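Local coordinates for protein tyrosinase (Burkholderia thailandensis, PDB 5ZRD) that probably acts as a copper-dependent tyrosinase, hydroxylating monophenols to catechols and oxidising these to quinones at a two-copper centre, at residues N213-A218 with G286-G291; T233-Y238 with E458-H463; S254-A259 with V270-S275; F441-Y446 with I484-P489. All coordinates share one frame; numbering follows the deposited sequence.

Interaction 1. Residues N213-A218 with G286-G291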
loop_
_atom_site.group_PDB
_atom_site.type_symbol
_atom_site.label_atom_id
_atom_site.label_comp_id
_atom_site.label_asym_id
_atom_site.label_seq_id
_atom_site.Cartn_x
_atom_site.Cartn_y
_atom_site.Cartn_z
ATOM N N ASN A 213 -23.949 23.694 34.143
ATOM C CA ASN A 213 -25.230 24.343 33.855
ATOM C C ASN A 213 -24.956 25.791 33.471
ATOM O O ASN A 213 -25.552 26.376 32.544
ATOM C CB ASN A 213 -26.229 24.193 35.010
ATOM C CG ASN A 213 -26.892 22.837 34.977
ATOM O OD1 ASN A 213 -26.983 22.231 33.901
ATOM N ND2 ASN A 213 -27.318 22.345 36.133
ATOM N N SER A 214 -23.959 26.323 34.131
ATOM C CA SER A 214 -23.607 27.710 33.931
ATOM C C SER A 214 -22.949 27.912 32.548
ATOM O O SER A 214 -23.229 28.896 31.841
ATOM C CB SER A 214 -22.741 28.130 35.094
ATOM O OG SER A 214 -21.929 29.189 34.702
ATOM N N ASN A 215 -22.075 26.979 32.149
ATOM C CA ASN A 215 -21.496 26.950 30.781
ATOM C C ASN A 215 -22.632 26.822 29.763
ATOM O O ASN A 215 -22.676 27.584 28.808
ATOM C CB ASN A 215 -20.478 25.816 30.636
ATOM C CG ASN A 215 -19.611 25.855 29.396
ATOM O OD1 ASN A 215 -19.425 24.834 28.719
ATOM N ND2 ASN A 215 -19.053 26.999 29.096
ATOM N N VAL A 216 -23.609 25.956 30.004
ATOM C CA VAL A 216 -24.639 25.815 29.002
ATOM C C VAL A 216 -25.401 27.138 28.903
ATOM O O VAL A 216 -25.752 27.562 27.781
ATOM C CB VAL A 216 -25.550 24.615 29.298
ATOM C CG1 VAL A 216 -26.841 24.663 28.499
ATOM C CG2 VAL A 216 -24.808 23.312 29.025
ATOM N N ARG A 217 -25.624 27.813 30.046
ATOM C CA ARG A 217 -26.425 29.080 30.006
ATOM C C ARG A 217 -25.680 30.188 29.240
ATOM O O ARG A 217 -26.284 31.005 28.529
ATOM C CB ARG A 217 -26.740 29.549 31.425
ATOM C CG ARG A 217 -27.794 28.727 32.157
ATOM C CD ARG A 217 -28.037 29.311 33.545
ATOM N NE ARG A 217 -28.705 30.607 33.433
ATOM C CZ ARG A 217 -28.575 31.616 34.301
ATOM N NH1 ARG A 217 -28.013 31.421 35.486
ATOM N NH2 ARG A 217 -28.947 32.829 33.935
ATOM N N ALA A 218 -24.363 30.216 29.404
ATOM C CA ALA A 218 -23.504 31.235 28.793
ATOM C C ALA A 218 -23.460 31.028 27.280
ATOM O O ALA A 218 -23.528 31.961 26.536
ATOM C CB ALA A 218 -22.103 31.172 29.367
ATOM N N GLY A 286 -16.902 19.958 26.724
ATOM C CA GLY A 286 -15.693 20.431 27.429
ATOM C C GLY A 286 -15.194 21.839 27.108
ATOM O O GLY A 286 -14.143 22.244 27.664
ATOM N N PHE A 287 -15.872 22.610 26.250
ATOM C CA PHE A 287 -15.441 23.985 25.945
ATOM C C PHE A 287 -16.226 25.018 26.777
ATOM O O PHE A 287 -17.486 25.119 26.708
ATOM C CB PHE A 287 -15.625 24.265 24.457
ATOM C CG PHE A 287 -14.725 23.454 23.574
ATOM C CD1 PHE A 287 -14.987 22.119 23.346
ATOM C CD2 PHE A 287 -13.609 24.020 22.988
ATOM C CE1 PHE A 287 -14.149 21.354 22.555
ATOM C CE2 PHE A 287 -12.794 23.265 22.161
ATOM C CZ PHE A 287 -13.063 21.932 21.955
ATOM N N ASP A 288 -15.476 25.765 27.584
ATOM C CA ASP A 288 -15.933 26.978 28.276
ATOM C C ASP A 288 -16.320 27.998 27.242
ATOM O O ASP A 288 -15.480 28.261 26.398
ATOM C CB ASP A 288 -14.744 27.571 29.072
ATOM C CG ASP A 288 -15.120 28.031 30.480
ATOM O OD1 ASP A 288 -16.318 28.118 30.846
ATOM O OD2 ASP A 288 -14.175 28.306 31.251
ATOM N N TYR A 289 -17.524 28.608 27.261
ATOM C CA TYR A 289 -17.784 29.727 26.279
ATOM C C TYR A 289 -16.681 30.790 26.403
ATOM O O TYR A 289 -16.262 31.393 25.394
ATOM C CB TYR A 289 -19.136 30.433 26.446
ATOM C CG TYR A 289 -19.569 31.231 25.233
ATOM C CD1 TYR A 289 -19.779 30.597 24.014
ATOM C CD2 TYR A 289 -19.778 32.609 25.281
ATOM C CE1 TYR A 289 -20.189 31.299 22.887
ATOM C CE2 TYR A 289 -20.163 33.330 24.154
ATOM C CZ TYR A 289 -20.387 32.673 22.949
ATOM O OH TYR A 289 -20.809 33.330 21.814
ATOM N N GLY A 290 -16.206 30.986 27.634
ATOM C CA GLY A 290 -14.977 31.727 27.877
ATOM C C GLY A 290 -15.176 33.192 27.551
ATOM O O GLY A 290 -16.291 33.712 27.667
ATOM N N GLY A 291 -14.110 33.855 27.126
ATOM C CA GLY A 291 -14.216 35.270 26.803
ATOM C C GLY A 291 -13.186 35.726 25.781
ATOM O O GLY A 291 -12.975 35.101 24.707
#
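N215 and A218, one turn apart on helix 205-221, face D288 and Y289 of the loop that follows helix 274-285, with CA atoms 6.1 Å apart for N215 and D288 and 6.4 Å for A218 and Y289. The loop leaves helix 274-285 through a Schellman motif at G286 (phi 136°). The carboxamide of N215 is laid against the backbone of the loop: its CG lies 3.5 Å from the carbonyl O of F287 and 4.0 Å from D288 CA, so the polar end is set among peptide groups. CG stands anti to the N215 backbone N (chi1 -168°), which turns the amide toward the loop backbone. One turn later the contact becomes apolar, with A218 CB 4.2 Å from Y289 CB. The carbonyl O of A218 sits over one face of the Y289 ring, near its rim and 4.0 Å from CD2. F287 sends its ring away from helix 205-221, onto L282, A298 and R510, about 8 Å from the side chain of the copper ligand H281. W219, the next residue of helix 205-221, donates through NE1 to the carbonyl O of F287 and meets the Y289 ring edge to face. On the sheet side, Y289 OH is hydrogen-bonded to Y460 OH and H463 ND1 of strand 456-466, and K444 of strand 441-450 makes a cation-pi contact with the ring. The loop is thus wedged between the helices of the central domain and the mixed sheet.

Interaction 2. Residues T233-Y238 with E458-H463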
loop_
_atom_site.group_PDB
_atom_site.type_symbol
_atom_site.label_atom_id
_atom_site.label_comp_id
_atom_site.label_asym_id
_atom_site.label_seq_id
_atom_site.Cartn_x
_atom_site.Cartn_y
_atom_site.Cartn_z
ATOM N N THR A 233 -28.440 37.363 23.817
ATOM C CA THR A 233 -27.844 38.213 22.775
ATOM C C THR A 233 -28.007 37.548 21.399
ATOM O O THR A 233 -28.532 36.412 21.274
ATOM C CB THR A 233 -26.360 38.504 23.046
ATOM O OG1 THR A 233 -25.549 37.403 22.614
ATOM C CG2 THR A 233 -26.077 38.814 24.507
ATOM N N ARG A 234 -27.533 38.257 20.378
ATOM C CA ARG A 234 -27.613 37.840 18.970
ATOM C C ARG A 234 -26.466 36.876 18.644
ATOM O O ARG A 234 -26.428 36.376 17.546
ATOM C CB ARG A 234 -27.583 39.051 18.011
ATOM C CG ARG A 234 -26.234 39.769 17.948
ATOM C CD ARG A 234 -26.059 40.895 16.922
ATOM N NE ARG A 234 -26.695 42.137 17.337
ATOM C CZ ARG A 234 -27.988 42.402 17.169
ATOM N NH1 ARG A 234 -28.514 43.444 17.796
ATOM N NH2 ARG A 234 -28.739 41.631 16.384
ATOM N N ASN A 235 -25.538 36.639 19.563
ATOM C CA ASN A 235 -24.374 35.788 19.283
ATOM C C ASN A 235 -24.473 34.373 19.854
ATOM O O ASN A 235 -23.596 33.558 19.547
ATOM C CB ASN A 235 -23.127 36.298 19.987
ATOM C CG ASN A 235 -22.905 37.740 19.655
ATOM O OD1 ASN A 235 -22.927 38.572 20.562
ATOM N ND2 ASN A 235 -22.805 38.025 18.364
ATOM N N GLY A 236 -25.413 34.128 20.753
ATOM C CA GLY A 236 -25.449 32.883 21.501
ATOM C C GLY A 236 -26.066 31.730 20.702
ATOM O O GLY A 236 -26.433 31.884 19.550
ATOM N N VAL A 237 -26.160 30.562 21.335
ATOM C CA VAL A 237 -26.728 29.406 20.678
ATOM C C VAL A 237 -28.226 29.621 20.480
ATOM O O VAL A 237 -28.777 29.115 19.521
ATOM C CB VAL A 237 -26.467 28.106 21.456
ATOM C CG1 VAL A 237 -27.068 26.913 20.715
ATOM C CG2 VAL A 237 -24.976 27.925 21.697
ATOM N N TYR A 238 -28.863 30.392 21.356
ATOM C CA TYR A 238 -30.274 30.655 21.190
ATOM C C TYR A 238 -30.543 31.352 19.848
ATOM O O TYR A 238 -31.379 30.876 18.995
ATOM C CB TYR A 238 -30.800 31.474 22.369
ATOM C CG TYR A 238 -32.251 31.858 22.266
ATOM C CD1 TYR A 238 -32.654 32.985 21.560
ATOM C CD2 TYR A 238 -33.234 31.088 22.871
ATOM C CE1 TYR A 238 -34.000 33.338 21.476
ATOM C CE2 TYR A 238 -34.578 31.428 22.792
ATOM C CZ TYR A 238 -34.964 32.561 22.098
ATOM O OH TYR A 238 -36.287 32.881 22.032
ATOM N N GLU A 458 -13.733 47.209 21.982
ATOM C CA GLU A 458 -13.763 45.866 21.384
ATOM C C GLU A 458 -15.190 45.424 21.011
ATOM O O GLU A 458 -16.102 45.450 21.824
ATOM C CB GLU A 458 -13.183 44.823 22.323
ATOM C CG GLU A 458 -12.452 43.746 21.554
ATOM C CD GLU A 458 -12.002 42.593 22.423
ATOM O OE1 GLU A 458 -12.830 42.166 23.308
ATOM O OE2 GLU A 458 -10.829 42.137 22.219
ATOM N N TYR A 459 -15.375 44.964 19.778
ATOM C CA TYR A 459 -16.668 44.411 19.404
ATOM C C TYR A 459 -16.538 42.885 19.272
ATOM O O TYR A 459 -15.637 42.378 18.592
ATOM C CB TYR A 459 -17.178 45.126 18.149
ATOM C CG TYR A 459 -17.462 46.592 18.364
ATOM C CD1 TYR A 459 -18.707 47.015 18.794
ATOM C CD2 TYR A 459 -16.477 47.547 18.174
ATOM C CE1 TYR A 459 -18.976 48.356 19.004
ATOM C CE2 TYR A 459 -16.716 48.890 18.408
ATOM C CZ TYR A 459 -17.975 49.297 18.813
ATOM O OH TYR A 459 -18.235 50.621 19.018
ATOM N N TYR A 460 -17.422 42.159 19.953
ATOM C CA TYR A 460 -17.478 40.712 19.839
ATOM C C TYR A 460 -18.385 40.372 18.664
ATOM O O TYR A 460 -19.538 40.720 18.706
ATOM C CB TYR A 460 -17.932 40.059 21.152
ATOM C CG TYR A 460 -18.046 38.560 21.049
ATOM C CD1 TYR A 460 -17.047 37.804 20.453
ATOM C CD2 TYR A 460 -19.198 37.908 21.467
ATOM C CE1 TYR A 460 -17.181 36.434 20.303
ATOM C CE2 TYR A 460 -19.333 36.536 21.354
ATOM C CZ TYR A 460 -18.330 35.796 20.753
ATOM O OH TYR A 460 -18.484 34.442 20.657
ATOM N N LEU A 461 -17.853 39.736 17.617
ATOM C CA LEU A 461 -18.652 39.479 16.375
ATOM C C LEU A 461 -19.340 38.106 16.391
ATOM O O LEU A 461 -20.245 37.874 15.602
ATOM C CB LEU A 461 -17.699 39.566 15.196
ATOM C CG LEU A 461 -16.884 40.861 15.113
ATOM C CD1 LEU A 461 -16.021 40.872 13.867
ATOM C CD2 LEU A 461 -17.798 42.078 15.131
ATOM N N GLY A 462 -18.880 37.187 17.245
ATOM C CA GLY A 462 -19.521 35.893 17.409
ATOM C C GLY A 462 -18.532 34.733 17.443
ATOM O O GLY A 462 -17.321 34.954 17.470
ATOM N N HIS A 463 -19.086 33.503 17.498
ATOM C CA HIS A 463 -18.335 32.249 17.536
ATOM C C HIS A 463 -18.715 31.337 16.344
ATOM O O HIS A 463 -19.743 31.483 15.704
ATOM C CB HIS A 463 -18.562 31.534 18.863
ATOM C CG HIS A 463 -19.938 30.955 18.991
ATOM N ND1 HIS A 463 -20.972 31.627 19.606
ATOM C CD2 HIS A 463 -20.460 29.794 18.544
ATOM C CE1 HIS A 463 -22.067 30.886 19.560
ATOM N NE2 HIS A 463 -21.782 29.762 18.907
HETATM O O HOH W 1 -22.121 33.689 17.359
#
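N235, in the loop that leads into helix 237-244, rests on a beta bulge of the edge strand 456-466, where L461 and G462 together stand opposite A445. The loop side is shaped by an ST turn: T233 OG1 accepts from N235 N at 3.1 Å, with an N-H...O angle of 163°. Just beyond it, G236 takes the N-cap position of the helix. From this turn the N235 side chain and the Y460 side chain run antiparallel, side by side, with amide and ring planes 60° apart. N235 CB approaches Y460 CE2 at 4.0 Å, while OD1 is 3.9 Å from CD2 of the same ring. One face of the Y460 ring is met near its rim by the backbone N of G462, 3.6 Å above the plane. The carbonyl O of N235 lies close to the H463 imidazole, 3.1 Å from CE1. That imidazole is held at both nitrogens, ND1 by Y289 OH and NE2 by D279 of helix 274-285, the helix that carries copper ligands H277 and H281. A water ties the two backbones, donating to N235 O at 2.6 Å and accepting from H463 N at 3.0 Å.

Interaction 3. Residues S254-A259 with V270-S275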
loop_
_atom_site.group_PDB
_atom_site.type_symbol
_atom_site.label_atom_id
_atom_site.label_comp_id
_atom_site.label_asym_id
_atom_site.label_seq_id
_atom_site.Cartn_x
_atom_site.Cartn_y
_atom_site.Cartn_z
ATOM N N SER A 254 -28.990 22.082 5.965
ATOM C CA SER A 254 -28.620 20.768 6.425
ATOM C C SER A 254 -27.238 20.747 7.084
ATOM O O SER A 254 -27.043 19.908 7.926
ATOM C CB SER A 254 -28.677 19.765 5.313
ATOM O OG SER A 254 -27.619 19.980 4.396
ATOM N N ASN A 255 -26.279 21.588 6.713
ATOM C CA ASN A 255 -24.887 21.254 7.082
ATOM C C ASN A 255 -23.939 22.449 6.911
ATOM O O ASN A 255 -24.210 23.361 6.152
ATOM C CB ASN A 255 -24.380 20.056 6.274
ATOM C CG ASN A 255 -23.995 20.367 4.842
ATOM O OD1 ASN A 255 -22.829 20.670 4.576
ATOM N ND2 ASN A 255 -24.932 20.226 3.898
ATOM N N THR A 256 -22.793 22.376 7.574
ATOM C CA THR A 256 -21.832 23.492 7.638
ATOM C C THR A 256 -21.078 23.667 6.325
ATOM O O THR A 256 -20.629 24.780 6.016
ATOM C CB THR A 256 -20.834 23.307 8.792
ATOM O OG1 THR A 256 -20.301 21.976 8.763
ATOM C CG2 THR A 256 -21.479 23.551 10.143
ATOM N N THR A 257 -20.864 22.604 5.571
ATOM C CA THR A 257 -20.097 22.776 4.317
ATOM C C THR A 257 -20.957 23.573 3.322
ATOM O O THR A 257 -20.503 24.577 2.718
ATOM C CB THR A 257 -19.682 21.430 3.693
ATOM O OG1 THR A 257 -19.071 20.602 4.683
ATOM C CG2 THR A 257 -18.737 21.571 2.521
ATOM N N SER A 258 -22.187 23.115 3.130
ATOM C CA SER A 258 -23.098 23.786 2.196
ATOM C C SER A 258 -23.292 25.256 2.612
ATOM O O SER A 258 -23.209 26.150 1.790
ATOM C CB SER A 258 -24.425 23.047 2.072
ATOM O OG SER A 258 -24.231 21.682 1.673
ATOM N N ALA A 259 -23.510 25.506 3.887
ATOM C CA ALA A 259 -23.836 26.849 4.342
ATOM C C ALA A 259 -22.629 27.784 4.108
ATOM O O ALA A 259 -22.772 28.890 3.658
ATOM C CB ALA A 259 -24.257 26.778 5.799
ATOM N N VAL A 270 -26.483 32.623 6.165
ATOM C CA VAL A 270 -27.366 31.537 6.580
ATOM C C VAL A 270 -26.657 30.682 7.640
ATOM O O VAL A 270 -25.440 30.533 7.645
ATOM C CB VAL A 270 -27.871 30.694 5.399
ATOM C CG1 VAL A 270 -28.382 31.563 4.267
ATOM C CG2 VAL A 270 -26.836 29.748 4.891
ATOM N N THR A 271 -27.462 30.129 8.529
ATOM C CA THR A 271 -27.001 29.262 9.578
ATOM C C THR A 271 -27.684 27.898 9.438
ATOM O O THR A 271 -28.892 27.828 9.557
ATOM C CB THR A 271 -27.327 29.814 10.969
ATOM O OG1 THR A 271 -26.628 31.047 11.087
ATOM C CG2 THR A 271 -26.912 28.866 12.078
ATOM N N PRO A 272 -26.905 26.837 9.233
ATOM C CA PRO A 272 -27.403 25.489 9.199
ATOM C C PRO A 272 -27.755 24.997 10.608
ATOM O O PRO A 272 -27.180 25.451 11.619
ATOM C CB PRO A 272 -26.254 24.655 8.625
ATOM C CG PRO A 272 -25.002 25.404 9.057
ATOM C CD PRO A 272 -25.440 26.832 9.271
ATOM N N VAL A 273 -28.689 24.065 10.681
ATOM C CA VAL A 273 -29.042 23.532 11.982
ATOM C C VAL A 273 -27.816 22.861 12.618
ATOM O O VAL A 273 -27.727 22.779 13.833
ATOM C CB VAL A 273 -30.226 22.548 11.927
ATOM C CG1 VAL A 273 -29.927 21.292 11.131
ATOM C CG2 VAL A 273 -30.661 22.192 13.340
ATOM N N GLU A 274 -26.887 22.381 11.787
ATOM C CA GLU A 274 -25.686 21.700 12.253
ATOM C C GLU A 274 -24.825 22.604 13.162
ATOM O O GLU A 274 -24.068 22.083 13.972
ATOM C CB GLU A 274 -24.832 21.203 11.086
ATOM C CG GLU A 274 -23.865 20.115 11.493
ATOM C CD GLU A 274 -23.015 19.534 10.372
ATOM O OE1 GLU A 274 -22.258 18.519 10.638
ATOM O OE2 GLU A 274 -23.036 20.129 9.257
ATOM N N SER A 275 -24.926 23.913 12.984
ATOM C CA SER A 275 -24.051 24.886 13.644
ATOM C C SER A 275 -24.363 24.978 15.145
ATOM O O SER A 275 -23.524 24.677 15.965
ATOM C CB SER A 275 -24.115 26.223 12.924
ATOM O OG SER A 275 -23.120 27.123 13.397
#
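E274 reaches over N255 to T256, joining the start of helix 274-285 to that of helix 256-265. Its CB packs 4.0 Å from N255 CA, near the carbonyl O of S254. CG is anti to the E274 backbone N (chi1 -160°) and the chain runs on extended, crossing the T256 side chain at about a right angle and bringing CD within 4.0 Å of T256 N. At the tip OE2 accepts from T256 N at 2.8 Å and 151°, the N-H coming nearly along the C-O axis, while OE1 takes the backbone N of G86. The carboxylate therefore binds the first turn of helix 256-265. That turn also has its own N-cap: N255 OD1 accepts from S258 N at 2.9 Å, and N255 ND2 donates to both S254 OG and S258 OG, fixing the amide's rotation. Behind the carboxylate P272 packs with CB 3.5 Å from the carbonyl O of N255; the apolar part is P272 CG 3.6 Å from A259 CB, which also meets V270 CG2 at 4.0 Å. E274 touches copper ligand H85, and its carbonyl O accepts from ND1 of copper ligand H277, one turn on. The contact thus fastens the beginning of a copper-binding helix between helix 256-265 and F90 at the start of helix 90-108.

Interaction 4. Residues F441-Y446 with I484-P489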
loop_
_atom_site.group_PDB
_atom_site.type_symbol
_atom_site.label_atom_id
_atom_site.label_comp_id
_atom_site.label_asym_id
_atom_site.label_seq_id
_atom_site.Cartn_x
_atom_site.Cartn_y
_atom_site.Cartn_z
ATOM N N PHE A 441 -12.747 22.550 17.843
ATOM C CA PHE A 441 -12.212 23.894 18.127
ATOM C C PHE A 441 -13.250 24.979 17.829
ATOM O O PHE A 441 -14.220 24.772 17.116
ATOM C CB PHE A 441 -10.877 24.155 17.421
ATOM C CG PHE A 441 -10.881 24.231 15.924
ATOM C CD1 PHE A 441 -10.784 23.089 15.156
ATOM C CD2 PHE A 441 -10.913 25.447 15.273
ATOM C CE1 PHE A 441 -10.790 23.155 13.765
ATOM C CE2 PHE A 441 -10.917 25.519 13.884
ATOM C CZ PHE A 441 -10.839 24.374 13.131
ATOM N N ILE A 442 -13.044 26.130 18.471
ATOM C CA ILE A 442 -13.919 27.267 18.345
ATOM C C ILE A 442 -13.104 28.444 17.816
ATOM O O ILE A 442 -11.959 28.614 18.203
ATOM C CB ILE A 442 -14.578 27.634 19.678
ATOM C CG1 ILE A 442 -15.250 26.426 20.344
ATOM C CG2 ILE A 442 -15.542 28.792 19.456
ATOM C CD1 ILE A 442 -15.620 26.658 21.791
ATOM N N MET A 443 -13.710 29.192 16.882
ATOM C CA MET A 443 -13.199 30.461 16.401
ATOM C C MET A 443 -14.117 31.549 16.967
ATOM O O MET A 443 -15.329 31.420 16.854
ATOM C CB MET A 443 -13.200 30.529 14.873
ATOM C CG MET A 443 -12.302 29.530 14.248
ATOM S SD MET A 443 -12.384 29.503 12.436
ATOM C CE MET A 443 -11.981 31.213 12.085
ATOM N N LYS A 444 -13.535 32.553 17.627
ATOM C CA LYS A 444 -14.260 33.696 18.187
ATOM C C LYS A 444 -13.703 34.951 17.517
ATOM O O LYS A 444 -12.493 35.101 17.439
ATOM C CB LYS A 444 -14.080 33.749 19.704
ATOM C CG LYS A 444 -14.957 32.790 20.492
ATOM C CD LYS A 444 -14.829 32.974 21.972
ATOM C CE LYS A 444 -15.996 33.727 22.569
ATOM N NZ LYS A 444 -15.872 33.848 24.041
ATOM N N ALA A 445 -14.549 35.785 16.929
ATOM C CA ALA A 445 -14.044 36.913 16.141
ATOM C C ALA A 445 -14.293 38.215 16.904
ATOM O O ALA A 445 -15.335 38.375 17.529
ATOM C CB ALA A 445 -14.674 36.931 14.770
ATOM N N TYR A 446 -13.316 39.119 16.838
ATOM C CA TYR A 446 -13.374 40.425 17.486
ATOM C C TYR A 446 -12.946 41.534 16.516
ATOM O O TYR A 446 -12.097 41.359 15.632
ATOM C CB TYR A 446 -12.464 40.465 18.719
ATOM C CG TYR A 446 -12.848 39.474 19.775
ATOM C CD1 TYR A 446 -13.773 39.784 20.752
ATOM C CD2 TYR A 446 -12.340 38.190 19.759
ATOM C CE1 TYR A 446 -14.151 38.861 21.721
ATOM C CE2 TYR A 446 -12.706 37.253 20.714
ATOM C CZ TYR A 446 -13.616 37.585 21.700
ATOM O OH TYR A 446 -13.985 36.656 22.633
ATOM N N ILE A 484 -9.541 26.852 6.479
ATOM C CA ILE A 484 -10.271 27.645 7.467
ATOM C C ILE A 484 -11.027 28.745 6.697
ATOM O O ILE A 484 -10.417 29.641 6.116
ATOM C CB ILE A 484 -9.339 28.232 8.556
ATOM C CG1 ILE A 484 -8.398 27.192 9.180
ATOM C CG2 ILE A 484 -10.149 28.957 9.625
ATOM C CD1 ILE A 484 -8.999 26.381 10.312
ATOM N N VAL A 485 -12.344 28.665 6.643
ATOM C CA VAL A 485 -13.137 29.779 6.115
ATOM C C VAL A 485 -14.335 29.974 7.048
ATOM O O VAL A 485 -15.009 29.040 7.347
ATOM C CB VAL A 485 -13.551 29.561 4.647
ATOM C CG1 VAL A 485 -13.958 28.137 4.395
ATOM C CG2 VAL A 485 -14.654 30.504 4.228
ATOM N N ALA A 486 -14.524 31.181 7.562
ATOM C CA ALA A 486 -15.562 31.437 8.542
ATOM C C ALA A 486 -16.152 32.815 8.255
ATOM O O ALA A 486 -15.398 33.714 7.900
ATOM C CB ALA A 486 -14.998 31.366 9.942
ATOM N N HIS A 487 -17.471 32.965 8.379
ATOM C CA HIS A 487 -18.091 34.255 8.197
ATOM C C HIS A 487 -18.697 34.735 9.516
ATOM O O HIS A 487 -19.160 33.925 10.318
ATOM C CB HIS A 487 -19.200 34.218 7.151
ATOM C CG HIS A 487 -18.817 33.548 5.886
ATOM N ND1 HIS A 487 -18.251 34.239 4.834
ATOM C CD2 HIS A 487 -18.921 32.263 5.496
ATOM C CE1 HIS A 487 -18.045 33.391 3.831
ATOM N NE2 HIS A 487 -18.435 32.177 4.229
ATOM N N PHE A 488 -18.720 36.062 9.703
ATOM C CA PHE A 488 -19.281 36.646 10.923
ATOM C C PHE A 488 -20.037 37.903 10.535
ATOM O O PHE A 488 -19.592 38.633 9.666
ATOM C CB PHE A 488 -18.210 36.955 11.971
ATOM C CG PHE A 488 -17.373 35.774 12.407
ATOM C CD1 PHE A 488 -17.753 34.977 13.474
ATOM C CD2 PHE A 488 -16.191 35.471 11.770
ATOM C CE1 PHE A 488 -16.976 33.909 13.886
ATOM C CE2 PHE A 488 -15.422 34.385 12.168
ATOM C CZ PHE A 488 -15.820 33.595 13.216
ATOM N N PRO A 489 -21.202 38.110 11.149
ATOM C CA PRO A 489 -21.825 39.422 11.008
ATOM C C PRO A 489 -20.933 40.498 11.649
ATOM O O PRO A 489 -20.195 40.223 12.597
ATOM C CB PRO A 489 -23.173 39.279 11.729
ATOM C CG PRO A 489 -22.869 38.276 12.824
ATOM C CD PRO A 489 -21.908 37.314 12.158
#
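A445 and F488 meet squarely: the A445 methyl CB stands over the centre of the F488 ring, 3.5 Å from its centroid and only 5° off the ring normal, a CH-pi contact. The edge of the same ring is turned to M443, whose carbonyl O lies near the ring plane, 4.2 Å from CE1. The M443 side chain bends at its end (chi3 57°), which lays the thioether against I484 and A486: CE touches A486 CB at 3.7 Å and SD touches I484 CG2 at 3.6 Å. M443 and I484 are inclined to one another, whereas F441 and I484 reach toward each other across the gap, with I484 CD1 3.9 Å from F441 CZ. Alternate residues on both sides, F441, M443 and A445 against I484, A486 and F488, thus point inward and form an interface of apolar side chains. The strand segments pass 8.8 Å apart at 43° and belong to different sheets: 441-450 lies inside the mixed one, 485-489 is an outer strand of the antiparallel one. Such interleaving of side chains between crossed strands is characteristic of two beta-sheets packed face to face.

Interactions 1, 2 and 4 form one connected region. Interactions 1 and 2, centres about 13 Å apart, meet through Y289 OH; interactions 2 and 4, about 11 Å apart, share the mixed sheet, where strands 456-466 and 441-450 are neighbours; K444 NZ links interactions 1 and 4. Interaction 3 touches none of them, its centre about 14 to 22 Å from theirs, nearest the copper site, E274 packing against H85. Along the chain it is nested within the loops closed by interactions 1 and 2, which cross each other, while interaction 4 opens after interactions 1 and 3 have closed. Copper-binding helix 274-285 is thus held at its start by helix 256-265 and followed by a loop tied to the mixed sheet.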